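PDB 4BQN: capsular polysaccharide biosynthesis protein from Burkholderia pseudomallei, which binds coenzyme A and probably acts as an acetyltransferase in the biosynthesis of the capsular polysaccharide. Local coordinates for residues A[96-102]-A[159-164]; A[105-109]-A[120-124]; A[197-202]-A[234-239]. The protein carries 1 engineered substitution. All blocks are in the same frame, centred on the assembly; numbering follows the deposited sequence. Where two conformers were deposited one is given.

Contact 1 (A[96-102]-A[159-164]). With COA (coenzyme A), chain C.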
loop_
_atom_site.group_PDB
_atom_site.type_symbol
_atom_site.label_atom_id
_atom_site.label_comp_id
_atom_site.label_asym_id
_atom_site.label_seq_id
_atom_site.Cartn_x
_atom_site.Cartn_y
_atom_site.Cartn_z
ATOM N N GLN A 96 8.863 -3.047 -6.345
ATOM C CA GLN A 96 8.626 -2.176 -5.224
ATOM C C GLN A 96 7.310 -2.505 -4.506
ATOM O O GLN A 96 6.284 -2.751 -5.155
ATOM C CB GLN A 96 8.563 -0.742 -5.744
ATOM C CG GLN A 96 8.257 0.322 -4.702
ATOM C CD GLN A 96 8.467 1.697 -5.291
ATOM O OE1 GLN A 96 7.894 2.023 -6.328
ATOM N NE2 GLN A 96 9.323 2.507 -4.647
ATOM N N TYR A 97 7.356 -2.493 -3.172
ATOM C CA TYR A 97 6.161 -2.526 -2.350
ATOM C C TYR A 97 5.682 -1.076 -2.238
ATOM O O TYR A 97 6.373 -0.212 -1.663
ATOM C CB TYR A 97 6.438 -3.132 -0.979
ATOM C CG TYR A 97 5.226 -3.092 -0.092
ATOM C CD1 TYR A 97 4.081 -3.835 -0.403
ATOM C CD2 TYR A 97 5.202 -2.284 1.040
ATOM C CE1 TYR A 97 2.959 -3.795 0.407
ATOM C CE2 TYR A 97 4.082 -2.235 1.861
ATOM C CZ TYR A 97 2.963 -2.989 1.535
ATOM O OH TYR A 97 1.851 -2.971 2.330
ATOM N N MET A 98 4.528 -0.785 -2.819
ATOM C CA MET A 98 4.080 0.589 -2.948
ATOM C C MET A 98 3.292 1.005 -1.701
ATOM O O MET A 98 2.189 0.518 -1.461
ATOM C CB MET A 98 3.232 0.734 -4.213
ATOM C CG MET A 98 4.017 0.451 -5.471
ATOM S SD MET A 98 3.002 0.260 -6.948
ATOM C CE MET A 98 2.510 -1.462 -6.783
ATOM N N HIS A 99 3.849 1.932 -0.931
ATOM C CA HIS A 99 3.245 2.433 0.294
ATOM C C HIS A 99 3.471 3.938 0.289
ATOM O O HIS A 99 4.583 4.407 0.008
ATOM C CB HIS A 99 3.873 1.730 1.498
ATOM C CG HIS A 99 3.394 2.208 2.830
ATOM N ND1 HIS A 99 2.712 1.394 3.712
ATOM C CD2 HIS A 99 3.548 3.400 3.458
ATOM C CE1 HIS A 99 2.468 2.066 4.822
ATOM N NE2 HIS A 99 2.959 3.289 4.692
ATOM N N TRP A 100 2.416 4.695 0.560
ATOM C CA TRP A 100 2.483 6.150 0.463
ATOM C C TRP A 100 1.409 6.744 1.347
ATOM O O TRP A 100 0.220 6.555 1.079
ATOM C CB TRP A 100 2.249 6.566 -0.992
ATOM C CG TRP A 100 2.385 8.021 -1.255
ATOM C CD1 TRP A 100 1.381 8.959 -1.317
ATOM C CD2 TRP A 100 3.604 8.712 -1.569
ATOM N NE1 TRP A 100 1.912 10.196 -1.628
ATOM C CE2 TRP A 100 3.272 10.074 -1.777
ATOM C CE3 TRP A 100 4.949 8.318 -1.682
ATOM C CZ2 TRP A 100 4.229 11.032 -2.114
ATOM C CZ3 TRP A 100 5.900 9.269 -2.018
ATOM C CH2 TRP A 100 5.537 10.615 -2.215
ATOM N N GLU A 101 1.820 7.473 2.383
ATOM C CA GLU A 101 0.889 8.060 3.368
ATOM C C GLU A 101 0.503 9.499 3.019
ATOM O O GLU A 101 -0.200 10.149 3.776
ATOM C CB GLU A 101 1.483 7.969 4.783
ATOM C CG GLU A 101 1.657 6.528 5.207
ATOM C CD GLU A 101 2.410 6.373 6.498
ATOM O OE1 GLU A 101 2.386 7.309 7.320
ATOM O OE2 GLU A 101 3.023 5.306 6.670
ATOM N N GLY A 102 0.955 9.999 1.870
ATOM C CA GLY A 102 0.809 11.417 1.596
ATOM C C GLY A 102 -0.613 11.909 1.431
ATOM O O GLY A 102 -0.886 13.067 1.706
ATOM N N TRP A 159 9.301 12.684 3.514
ATOM C CA TRP A 159 9.423 11.478 4.308
ATOM C C TRP A 159 8.892 10.272 3.526
ATOM O O TRP A 159 9.517 9.205 3.521
ATOM C CB TRP A 159 8.707 11.639 5.645
ATOM C CG TRP A 159 8.761 10.438 6.499
ATOM C CD1 TRP A 159 9.754 10.090 7.377
ATOM C CD2 TRP A 159 7.755 9.416 6.598
ATOM N NE1 TRP A 159 9.437 8.899 7.995
ATOM C CE2 TRP A 159 8.212 8.471 7.542
ATOM C CE3 TRP A 159 6.515 9.214 5.978
ATOM C CZ2 TRP A 159 7.468 7.327 7.887
ATOM C CZ3 TRP A 159 5.769 8.077 6.322
ATOM C CH2 TRP A 159 6.257 7.146 7.262
ATOM N N CYS A 160 7.737 10.429 2.871
ATOM C CA CYS A 160 7.186 9.332 2.076
ATOM C C CYS A 160 8.152 8.872 0.984
ATOM O O CYS A 160 8.316 7.668 0.762
ATOM C CB CYS A 160 5.847 9.720 1.444
ATOM S SG CYS A 160 4.511 9.969 2.640
ATOM N N VAL A 161 8.815 9.816 0.318
ATOM C CA VAL A 161 9.794 9.465 -0.698
ATOM C C VAL A 161 10.983 8.763 -0.057
ATOM O O VAL A 161 11.434 7.733 -0.574
ATOM C CB VAL A 161 10.289 10.709 -1.455
ATOM C CG1 VAL A 161 11.543 10.391 -2.279
ATOM C CG2 VAL A 161 9.169 11.223 -2.333
ATOM N N ASP A 162 11.488 9.293 1.060
ATOM C CA ASP A 162 12.643 8.677 1.728
ATOM C C ASP A 162 12.380 7.240 2.174
ATOM O O ASP A 162 13.269 6.395 2.115
ATOM C CB ASP A 162 13.088 9.492 2.936
ATOM C CG ASP A 162 13.701 10.820 2.557
ATOM O OD1 ASP A 162 14.003 11.037 1.365
ATOM O OD2 ASP A 162 13.875 11.649 3.469
ATOM N N GLU A 163 11.163 6.962 2.645
ATOM C CA GLU A 163 10.821 5.590 3.043
ATOM C C GLU A 163 10.909 4.616 1.864
ATOM O O GLU A 163 11.332 3.465 2.029
ATOM C CB GLU A 163 9.419 5.539 3.642
ATOM C CG GLU A 163 9.330 6.185 5.016
ATOM C CD GLU A 163 10.184 5.479 6.060
ATOM O OE1 GLU A 163 10.093 4.242 6.207
ATOM O OE2 GLU A 163 10.947 6.158 6.747
ATOM N N LEU A 164 10.474 5.061 0.688
ATOM C CA LEU A 164 10.611 4.254 -0.520
ATOM C C LEU A 164 12.072 4.101 -0.931
ATOM O O LEU A 164 12.516 3.004 -1.240
ATOM C CB LEU A 164 9.776 4.844 -1.658
ATOM C CG LEU A 164 8.249 4.817 -1.472
ATOM C CD1 LEU A 164 7.559 5.519 -2.624
ATOM C CD2 LEU A 164 7.746 3.381 -1.361
HETATM N N1A COA C . 6.588 3.806 4.571
HETATM C C2A COA C . 6.192 3.529 5.839
HETATM N N3A COA C . 5.908 2.283 6.253
HETATM C C4A COA C . 6.053 1.248 5.395
HETATM C C5A COA C . 6.485 1.475 4.021
HETATM C C6A COA C . 6.757 2.853 3.633
HETATM N N6A COA C . 7.151 3.133 2.374
HETATM N N7A COA C . 6.536 0.280 3.387
HETATM C C8A COA C . 6.173 -0.653 4.303
HETATM N N9A COA C . 5.863 -0.068 5.482
HETATM C C1B COA C . 5.473 -0.712 6.743
HETATM C C2B COA C . 4.632 -1.968 6.606
HETATM O O2B COA C . 3.246 -1.633 6.516
HETATM C C3B COA C . 5.003 -2.674 7.900
HETATM O O3B COA C . 4.282 -2.014 8.958
HETATM P P3B COA C . 4.175 -2.626 10.441
HETATM O O7A COA C . 3.199 -1.702 11.125
HETATM O O8A COA C . 3.636 -4.016 10.235
HETATM O O9A COA C . 5.571 -2.593 11.018
HETATM C C4B COA C . 6.489 -2.353 8.056
HETATM O O4B COA C . 6.708 -1.149 7.317
HETATM C C5B COA C . 7.425 -3.451 7.551
HETATM O O5B COA C . 7.081 -3.708 6.195
HETATM P P1A COA C . 8.178 -3.853 5.057
HETATM O O1A COA C . 7.423 -3.957 3.764
HETATM O O2A COA C . 9.213 -2.774 5.170
HETATM O O3A COA C . 8.955 -5.219 5.350
HETATM P P2A COA C . 8.535 -6.767 5.502
HETATM O O4A COA C . 8.812 -7.165 6.930
HETATM O O5A COA C . 9.281 -7.490 4.415
HETATM O O6A COA C . 6.964 -6.852 5.256
HETATM C CBP COA C . 4.808 -6.842 4.206
HETATM C CCP COA C . 6.315 -6.939 3.972
HETATM C CDP COA C . 4.063 -6.921 2.879
HETATM C CEP COA C . 4.382 -8.049 5.025
HETATM C CAP COA C . 4.527 -5.508 4.945
HETATM O OAP COA C . 4.753 -4.407 4.063
HETATM C C9P COA C . 3.161 -5.327 5.589
HETATM O O9P COA C . 2.942 -5.770 6.709
HETATM N N8P COA C . 2.237 -4.620 4.929
HETATM C C7P COA C . 0.924 -4.339 5.495
HETATM C C6P COA C . -0.040 -5.511 5.499
HETATM C C5P COA C . -0.276 -5.932 4.073
HETATM O O5P COA C . 0.423 -6.779 3.539
HETATM N N4P COA C . -1.275 -5.321 3.465
HETATM C C3P COA C . -1.618 -5.612 2.101
HETATM C C2P COA C . -1.564 -4.343 1.283
HETATM S S1P COA C . -1.389 -4.796 -0.398
HETATM O O HOH W 1 10.829 1.168 -2.460
HETATM O O HOH W 2 6.392 5.832 1.473
#

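Contact 2 (A[105-109]-A[120-124])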
loop_
_atom_site.group_PDB
_atom_site.type_symbol
_atom_site.label_atom_id
_atom_site.label_comp_id
_atom_site.label_asym_id
_atom_site.label_seq_id
_atom_site.Cartn_x
_atom_site.Cartn_y
_atom_site.Cartn_z
ATOM N N PRO A 105 -2.397 11.279 5.883
ATOM C CA PRO A 105 -1.264 11.190 6.794
ATOM C C PRO A 105 -1.665 10.762 8.210
ATOM O O PRO A 105 -0.791 10.473 9.025
ATOM C CB PRO A 105 -0.683 12.622 6.790
ATOM C CG PRO A 105 -1.249 13.277 5.583
ATOM C CD PRO A 105 -2.595 12.640 5.370
ATOM N N THR A 106 -2.968 10.732 8.501
ATOM C CA THR A 106 -3.442 10.318 9.817
ATOM C C THR A 106 -3.781 8.824 9.891
ATOM O O THR A 106 -4.194 8.351 10.943
ATOM C CB THR A 106 -4.704 11.105 10.222
ATOM O OG1 THR A 106 -5.773 10.770 9.344
ATOM C CG2 THR A 106 -4.462 12.614 10.192
ATOM N N VAL A 107 -3.621 8.088 8.786
ATOM C CA VAL A 107 -4.130 6.714 8.692
ATOM C C VAL A 107 -2.988 5.717 8.771
ATOM O O VAL A 107 -1.953 5.893 8.141
ATOM C CB VAL A 107 -4.955 6.507 7.393
ATOM C CG1 VAL A 107 -5.394 5.058 7.217
ATOM C CG2 VAL A 107 -6.160 7.439 7.363
ATOM N N ASN A 108 -3.193 4.642 9.516
ATOM C CA ASN A 108 -2.277 3.514 9.486
ATOM C C ASN A 108 -3.069 2.233 9.745
ATOM O O ASN A 108 -4.279 2.211 9.542
ATOM C CB ASN A 108 -1.099 3.732 10.441
ATOM C CG ASN A 108 0.161 3.052 9.940
ATOM O OD1 ASN A 108 0.259 1.826 9.967
ATOM N ND2 ASN A 108 1.111 3.830 9.443
ATOM N N SER A 109 -2.402 1.168 10.162
ATOM C CA SER A 109 -3.100 -0.061 10.504
ATOM C C SER A 109 -2.707 -0.424 11.923
ATOM O O SER A 109 -1.610 -0.069 12.377
ATOM C CB SER A 109 -2.743 -1.166 9.523
ATOM O OG SER A 109 -3.131 -0.784 8.216
ATOM N N TYR A 120 -7.698 -0.616 8.352
ATOM C CA TYR A 120 -7.082 0.696 8.565
ATOM C C TYR A 120 -7.772 1.397 9.710
ATOM O O TYR A 120 -8.970 1.171 9.959
ATOM C CB TYR A 120 -7.189 1.576 7.312
ATOM C CG TYR A 120 -6.637 0.906 6.093
ATOM C CD1 TYR A 120 -5.282 0.977 5.788
ATOM C CD2 TYR A 120 -7.464 0.140 5.267
ATOM C CE1 TYR A 120 -4.771 0.325 4.672
ATOM C CE2 TYR A 120 -6.956 -0.518 4.159
ATOM C CZ TYR A 120 -5.618 -0.421 3.871
ATOM O OH TYR A 120 -5.138 -1.065 2.764
ATOM N N VAL A 121 -7.010 2.225 10.414
ATOM C CA VAL A 121 -7.535 3.063 11.474
ATOM C C VAL A 121 -6.918 4.453 11.392
ATOM O O VAL A 121 -5.891 4.661 10.735
ATOM C CB VAL A 121 -7.253 2.468 12.874
ATOM C CG1 VAL A 121 -7.959 1.123 13.061
ATOM C CG2 VAL A 121 -5.757 2.330 13.126
ATOM N N ASP A 122 -7.561 5.410 12.039
ATOM C CA ASP A 122 -7.032 6.761 12.073
ATOM C C ASP A 122 -6.159 6.902 13.319
ATOM O O ASP A 122 -6.655 6.951 14.448
ATOM C CB ASP A 122 -8.159 7.797 12.004
ATOM C CG ASP A 122 -7.639 9.191 11.758
ATOM O OD1 ASP A 122 -6.857 9.679 12.600
ATOM O OD2 ASP A 122 -7.969 9.769 10.696
ATOM N N ALA A 123 -4.849 6.905 13.103
ATOM C CA ALA A 123 -3.881 7.017 14.176
ATOM C C ALA A 123 -3.917 8.362 14.882
ATOM O O ALA A 123 -3.565 8.435 16.058
ATOM C CB ALA A 123 -2.481 6.728 13.663
ATOM N N LEU A 124 -4.324 9.430 14.199
ATOM C CA LEU A 124 -4.433 10.701 14.911
ATOM C C LEU A 124 -5.544 10.618 15.950
ATOM O O LEU A 124 -5.406 11.148 17.038
ATOM C CB LEU A 124 -4.643 11.870 13.945
ATOM C CG LEU A 124 -4.477 13.243 14.611
ATOM C CD1 LEU A 124 -3.072 13.446 15.169
ATOM C CD2 LEU A 124 -4.812 14.333 13.615
#

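Contact 3 (A[197-202]-A[234-239]). With COA (coenzyme A), chain C.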
loop_
_atom_site.group_PDB
_atom_site.type_symbol
_atom_site.label_atom_id
_atom_site.label_comp_id
_atom_site.label_asym_id
_atom_site.label_seq_id
_atom_site.Cartn_x
_atom_site.Cartn_y
_atom_site.Cartn_z
ATOM N N TYR A 197 -5.623 4.655 -2.996
ATOM C CA TYR A 197 -6.890 4.684 -2.254
ATOM C C TYR A 197 -6.669 4.545 -0.732
ATOM O O TYR A 197 -7.458 5.062 0.078
ATOM C CB TYR A 197 -7.767 3.527 -2.710
ATOM C CG TYR A 197 -8.351 3.681 -4.087
ATOM C CD1 TYR A 197 -9.076 4.819 -4.444
ATOM C CD2 TYR A 197 -8.216 2.653 -5.028
ATOM C CE1 TYR A 197 -9.634 4.947 -5.708
ATOM C CE2 TYR A 197 -8.784 2.767 -6.301
ATOM C CZ TYR A 197 -9.496 3.916 -6.638
ATOM O OH TYR A 197 -10.069 4.066 -7.882
ATOM N N THR A 198 -5.635 3.797 -0.354
ATOM C CA THR A 198 -5.150 3.710 1.022
ATOM C C THR A 198 -3.639 3.686 0.908
ATOM O O THR A 198 -3.097 3.540 -0.218
ATOM C CB THR A 198 -5.565 2.421 1.739
ATOM O OG1 THR A 198 -4.773 1.354 1.203
ATOM C CG2 THR A 198 -7.057 2.105 1.526
ATOM N N MET A 199 -2.935 3.827 2.032
ATOM C CA MET A 199 -1.477 3.882 2.012
ATOM C C MET A 199 -0.834 2.755 1.218
ATOM O O MET A 199 0.267 2.911 0.701
ATOM C CB MET A 199 -0.924 3.887 3.433
ATOM C CG MET A 199 -1.238 2.653 4.257
ATOM S SD MET A 199 -0.760 2.971 5.966
ATOM C CE MET A 199 -0.884 1.328 6.656
ATOM N N ASN A 200 -1.491 1.591 1.168
ATOM C CA ASN A 200 -0.878 0.444 0.474
ATOM C C ASN A 200 -1.778 -0.181 -0.595
ATOM O O ASN A 200 -1.537 -1.302 -1.054
ATOM C CB ASN A 200 -0.353 -0.580 1.496
ATOM C CG ASN A 200 -1.436 -1.019 2.460
ATOM O OD1 ASN A 200 -2.608 -0.998 2.102
ATOM N ND2 ASN A 200 -1.056 -1.369 3.687
ATOM N N HIS A 201 -2.776 0.582 -1.041
ATOM C CA HIS A 201 -3.618 0.164 -2.160
ATOM C C HIS A 201 -3.555 1.171 -3.305
ATOM O O HIS A 201 -4.337 2.121 -3.353
ATOM C CB HIS A 201 -5.080 -0.012 -1.735
ATOM C CG HIS A 201 -5.338 -1.226 -0.894
ATOM N ND1 HIS A 201 -6.593 -1.509 -0.403
ATOM C CD2 HIS A 201 -4.523 -2.212 -0.437
ATOM C CE1 HIS A 201 -6.550 -2.631 0.293
ATOM N NE2 HIS A 201 -5.309 -3.083 0.284
ATOM N N PRO A 202 -2.614 0.969 -4.236
ATOM C CA PRO A 202 -2.550 1.780 -5.462
ATOM C C PRO A 202 -3.861 1.789 -6.230
ATOM O O PRO A 202 -4.566 0.771 -6.285
ATOM C CB PRO A 202 -1.459 1.072 -6.279
ATOM C CG PRO A 202 -0.569 0.486 -5.229
ATOM C CD PRO A 202 -1.481 0.034 -4.124
ATOM N N LEU A 234 -7.543 -2.837 -6.595
ATOM C CA LEU A 234 -7.415 -2.571 -5.160
ATOM C C LEU A 234 -8.324 -1.428 -4.718
ATOM O O LEU A 234 -7.918 -0.563 -3.946
ATOM C CB LEU A 234 -5.952 -2.301 -4.803
ATOM C CG LEU A 234 -5.030 -3.487 -5.088
ATOM C CD1 LEU A 234 -3.595 -3.078 -4.849
ATOM C CD2 LEU A 234 -5.364 -4.694 -4.229
ATOM N N ASP A 235 -9.562 -1.446 -5.202
ATOM C CA ASP A 235 -10.506 -0.356 -4.952
ATOM C C ASP A 235 -11.512 -0.631 -3.828
ATOM O O ASP A 235 -12.464 0.134 -3.660
ATOM C CB ASP A 235 -11.264 -0.004 -6.241
ATOM C CG ASP A 235 -12.239 -1.084 -6.661
ATOM O OD1 ASP A 235 -12.028 -2.267 -6.331
ATOM O OD2 ASP A 235 -13.225 -0.746 -7.347
ATOM N N VAL A 236 -11.298 -1.698 -3.057
ATOM C CA VAL A 236 -12.225 -2.081 -1.986
ATOM C C VAL A 236 -12.503 -0.938 -0.992
ATOM O O VAL A 236 -13.668 -0.686 -0.623
ATOM C CB VAL A 236 -11.735 -3.357 -1.228
ATOM C CG1 VAL A 236 -10.308 -3.237 -0.695
ATOM C CG2 VAL A 236 -12.685 -3.722 -0.090
ATOM N N THR A 237 -11.447 -0.240 -0.591
ATOM C CA THR A 237 -11.519 0.750 0.468
ATOM C C THR A 237 -10.886 2.052 0.006
ATOM O O THR A 237 -9.801 2.062 -0.587
ATOM C CB THR A 237 -10.875 0.194 1.745
ATOM O OG1 THR A 237 -11.735 -0.838 2.247
ATOM C CG2 THR A 237 -10.664 1.253 2.815
ATOM N N LYS A 238 -11.575 3.159 0.258
ATOM C CA LYS A 238 -11.130 4.456 -0.249
ATOM C C LYS A 238 -11.136 5.448 0.894
ATOM O O LYS A 238 -12.206 5.853 1.368
ATOM C CB LYS A 238 -12.018 4.920 -1.413
ATOM C CG LYS A 238 -12.057 3.943 -2.591
ATOM C CD LYS A 238 -12.946 4.386 -3.744
ATOM C CE LYS A 238 -12.893 3.362 -4.873
ATOM N NZ LYS A 238 -13.835 3.656 -5.991
ATOM N N MET A 239 -9.943 5.783 1.374
ATOM C CA MET A 239 -9.805 6.748 2.457
ATOM C C MET A 239 -10.107 8.153 1.956
ATOM O O MET A 239 -9.787 8.491 0.813
ATOM C CB MET A 239 -8.416 6.687 3.079
ATOM C CG MET A 239 -8.130 5.400 3.851
ATOM S SD MET A 239 -9.118 5.281 5.356
ATOM C CE MET A 239 -10.075 3.811 5.061
HETATM N N1A COA C . 6.588 3.806 4.571
HETATM C C2A COA C . 6.192 3.529 5.839
HETATM N N3A COA C . 5.908 2.283 6.253
HETATM C C4A COA C . 6.053 1.248 5.395
HETATM C C5A COA C . 6.485 1.475 4.021
HETATM C C6A COA C . 6.757 2.853 3.633
HETATM N N6A COA C . 7.151 3.133 2.374
HETATM N N7A COA C . 6.536 0.280 3.387
HETATM C C8A COA C . 6.173 -0.653 4.303
HETATM N N9A COA C . 5.863 -0.068 5.482
HETATM C C1B COA C . 5.473 -0.712 6.743
HETATM C C2B COA C . 4.632 -1.968 6.606
HETATM O O2B COA C . 3.246 -1.633 6.516
HETATM C C3B COA C . 5.003 -2.674 7.900
HETATM O O3B COA C . 4.282 -2.014 8.958
HETATM P P3B COA C . 4.175 -2.626 10.441
HETATM O O7A COA C . 3.199 -1.702 11.125
HETATM O O8A COA C . 3.636 -4.016 10.235
HETATM O O9A COA C . 5.571 -2.593 11.018
HETATM C C4B COA C . 6.489 -2.353 8.056
HETATM O O4B COA C . 6.708 -1.149 7.317
HETATM C C5B COA C . 7.425 -3.451 7.551
HETATM O O5B COA C . 7.081 -3.708 6.195
HETATM P P1A COA C . 8.178 -3.853 5.057
HETATM O O1A COA C . 7.423 -3.957 3.764
HETATM O O2A COA C . 9.213 -2.774 5.170
HETATM O O3A COA C . 8.955 -5.219 5.350
HETATM P P2A COA C . 8.535 -6.767 5.502
HETATM O O4A COA C . 8.812 -7.165 6.930
HETATM O O5A COA C . 9.281 -7.490 4.415
HETATM O O6A COA C . 6.964 -6.852 5.256
HETATM C CBP COA C . 4.808 -6.842 4.206
HETATM C CCP COA C . 6.315 -6.939 3.972
HETATM C CDP COA C . 4.063 -6.921 2.879
HETATM C CEP COA C . 4.382 -8.049 5.025
HETATM C CAP COA C . 4.527 -5.508 4.945
HETATM O OAP COA C . 4.753 -4.407 4.063
HETATM C C9P COA C . 3.161 -5.327 5.589
HETATM O O9P COA C . 2.942 -5.770 6.709
HETATM N N8P COA C . 2.237 -4.620 4.929
HETATM C C7P COA C . 0.924 -4.339 5.495
HETATM C C6P COA C . -0.040 -5.511 5.499
HETATM C C5P COA C . -0.276 -5.932 4.073
HETATM O O5P COA C . 0.423 -6.779 3.539
HETATM N N4P COA C . -1.275 -5.321 3.465
HETATM C C3P COA C . -1.618 -5.612 2.101
HETATM C C2P COA C . -1.564 -4.343 1.283
HETATM S S1P COA C . -1.389 -4.796 -0.398
HETATM O O HOH W 3 -9.517 7.217 -1.682
HETATM O O HOH W 4 -12.487 5.518 -7.753
HETATM O O HOH W 5 -8.654 -0.145 -1.389
HETATM O O HOH W 6 -6.347 -0.602 -7.990
#

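Contact 1 (A[96-102]-A[159-164])
Trp-100 lies with one face of its indole against helix 153-167, where Cys-160 and Leu-164 carry most of the packing. The CB of Cys-160 sits over the six-membered ring, 3.6 Å from its centroid, in a CH-pi contact; SG lies over the same ring in a sulfur-aromatic contact. With CG trans to the backbone N (chi1 -176°), the indole runs side by side with Val-161, whose CG2 meets the ring edge at CH2. Leu-164 crosses at about a right angle, bringing CD1 near CE3 and CD2 to 3.6 Å from His-99 O.

Between loop and helix the polar links run through water. One molecule donates to His-99 O and Cys-160 O and accepts from N6A of coenzyme A. The adenine lies over the imidazole of His-99, C4A above the ring centre, while Glu-163 CB approaches N1A at 3.4 Å. Tyr-97 OH accepts from the cofactor's N8P (3.1 Å, 147°). In the imidazole plane, His-99 NE2 donates to the anti lone pair of Glu-101 OE2 (2.8 Å, 173°), which fixes the ring's rotation; Glu-101 OE1 pairs with Arg-299.

The loop following strand 91-94 is laid on helix 153-167, with helix 183-189 also touching Trp-100, Val-161 and Leu-164.

Contact 2 (A[105-109]-A[120-124])
Tyr-120, just before the strand, sets its CB 3.9 Å from Val-107 CG1, the two side chains meeting at a slant. Its first torsion, with CG opposite the carbonyl carbon (chi1 -54°), turns the ring edge near CD1 toward the carbonyl O of Asn-108. Ser-109 OG packs near CD1 too, but its hydrogen bond is to the carbonyl O of Gly-119. The phenol OH has its partner in Asn-200.

Val-121 supplies the regular beta pairing: its N donates to Asn-108 O (2.9 Å) and its O accepts from Asn-108 N (3.0 Å), an antiparallel hydrogen-bonded pair. Its side chain shares a face of the sheet with Asn-108 and packs toward helices 269-281 and 285-296.

Asp-122 follows, in a non-hydrogen-bonded pair with Val-107. Here the carboxylate takes over: Thr-106 OG1 donates to OD2 at 2.8 Å, reaching it from above the carboxylate, 44° out of its plane. Tyr-242 OH also bonds OD2, so two hydroxyls grip one oxygen, while OD1 receives the backbone N of Ile-125.

At Ala-123 the chain enters the helix, and its N gives a weak bond to Thr-106 O. Leu-124 N adds another weak one to the same carbonyl, while Leu-124 CB and CD2 each lie 3.8 Å from Thr-106 CG2.

The arrangement is a short two-stranded antiparallel sheet running directly into helix 123-130, with Asp-122 as the helix N-cap.

Contact 3 (A[197-202]-A[234-239])
One lysine, Lys-238, meets Tyr-197 twice: its chain over the ring face, its NZ through a water to the hydroxyl. Tyr-197 leads into a type I beta turn from Thr-198 to His-201, which includes an ST turn: Asn-200 N donates to Thr-198 OG1. Beyond CG the lysine torsions all stay near 180°, keeping the chain straight alongside the phenol with CE 4.0 Å from the ring centroid in a CH-pi contact. The water at the far end donates to Tyr-197 OH and accepts from Lys-238 NZ; the hydroxyl also bonds Asp-232. Asp-235 CB approaches the ring at CE2 (3.7 Å).

The turn carries Asn-200 to coenzyme A, where its CG lies 3.5 Å from C2P, next to the thiol end of the cofactor. The edge of the His-201 imidazole also faces C2P, and its side chain lies near that of Cys-14, to which coenzyme A has been found covalently bound.

Leu-234 packs behind the turn, crossing His-201 at about a right angle and placing CD1 3.8 Å from Pro-202 CD. Val-236 CG1 comes to the imidazole at CE1. Between the segments, one direct backbone bond joins Met-239 N to Tyr-197 O (2.9 Å, 164°). A water in the plane of the imidazole also bridges the segments, 2.7 Å from His-201 ND1, donating to Leu-234 O and accepting from Thr-237 N.

Overall arrangement
The three contacts have centres 13 to 15 Å apart. Contacts 1 and 3 line coenzyme A, while contact 2 stands behind them, the Asn-108 side chain about 5 Å from the cofactor. Contact 1 takes the adenine and, through Tyr-97, part of the pantetheine arm; contact 3 borders the thiol end. These two also join directly, Trp-100 N lying 2.8 Å from Met-199 O in a probable hydrogen bond, while His-99 CE1 packs on Met-199 SD. Contact 2, nested along the chain inside the loop closed by contact 1, acts at second hand: a 2.6 Å hydrogen bond between Tyr-120 OH and Asn-200 OD1 would position this cofactor-binding residue. On contact 1 its touch is lighter, Asn-108 ND2 packing 3.7 Å from Glu-101 OE2.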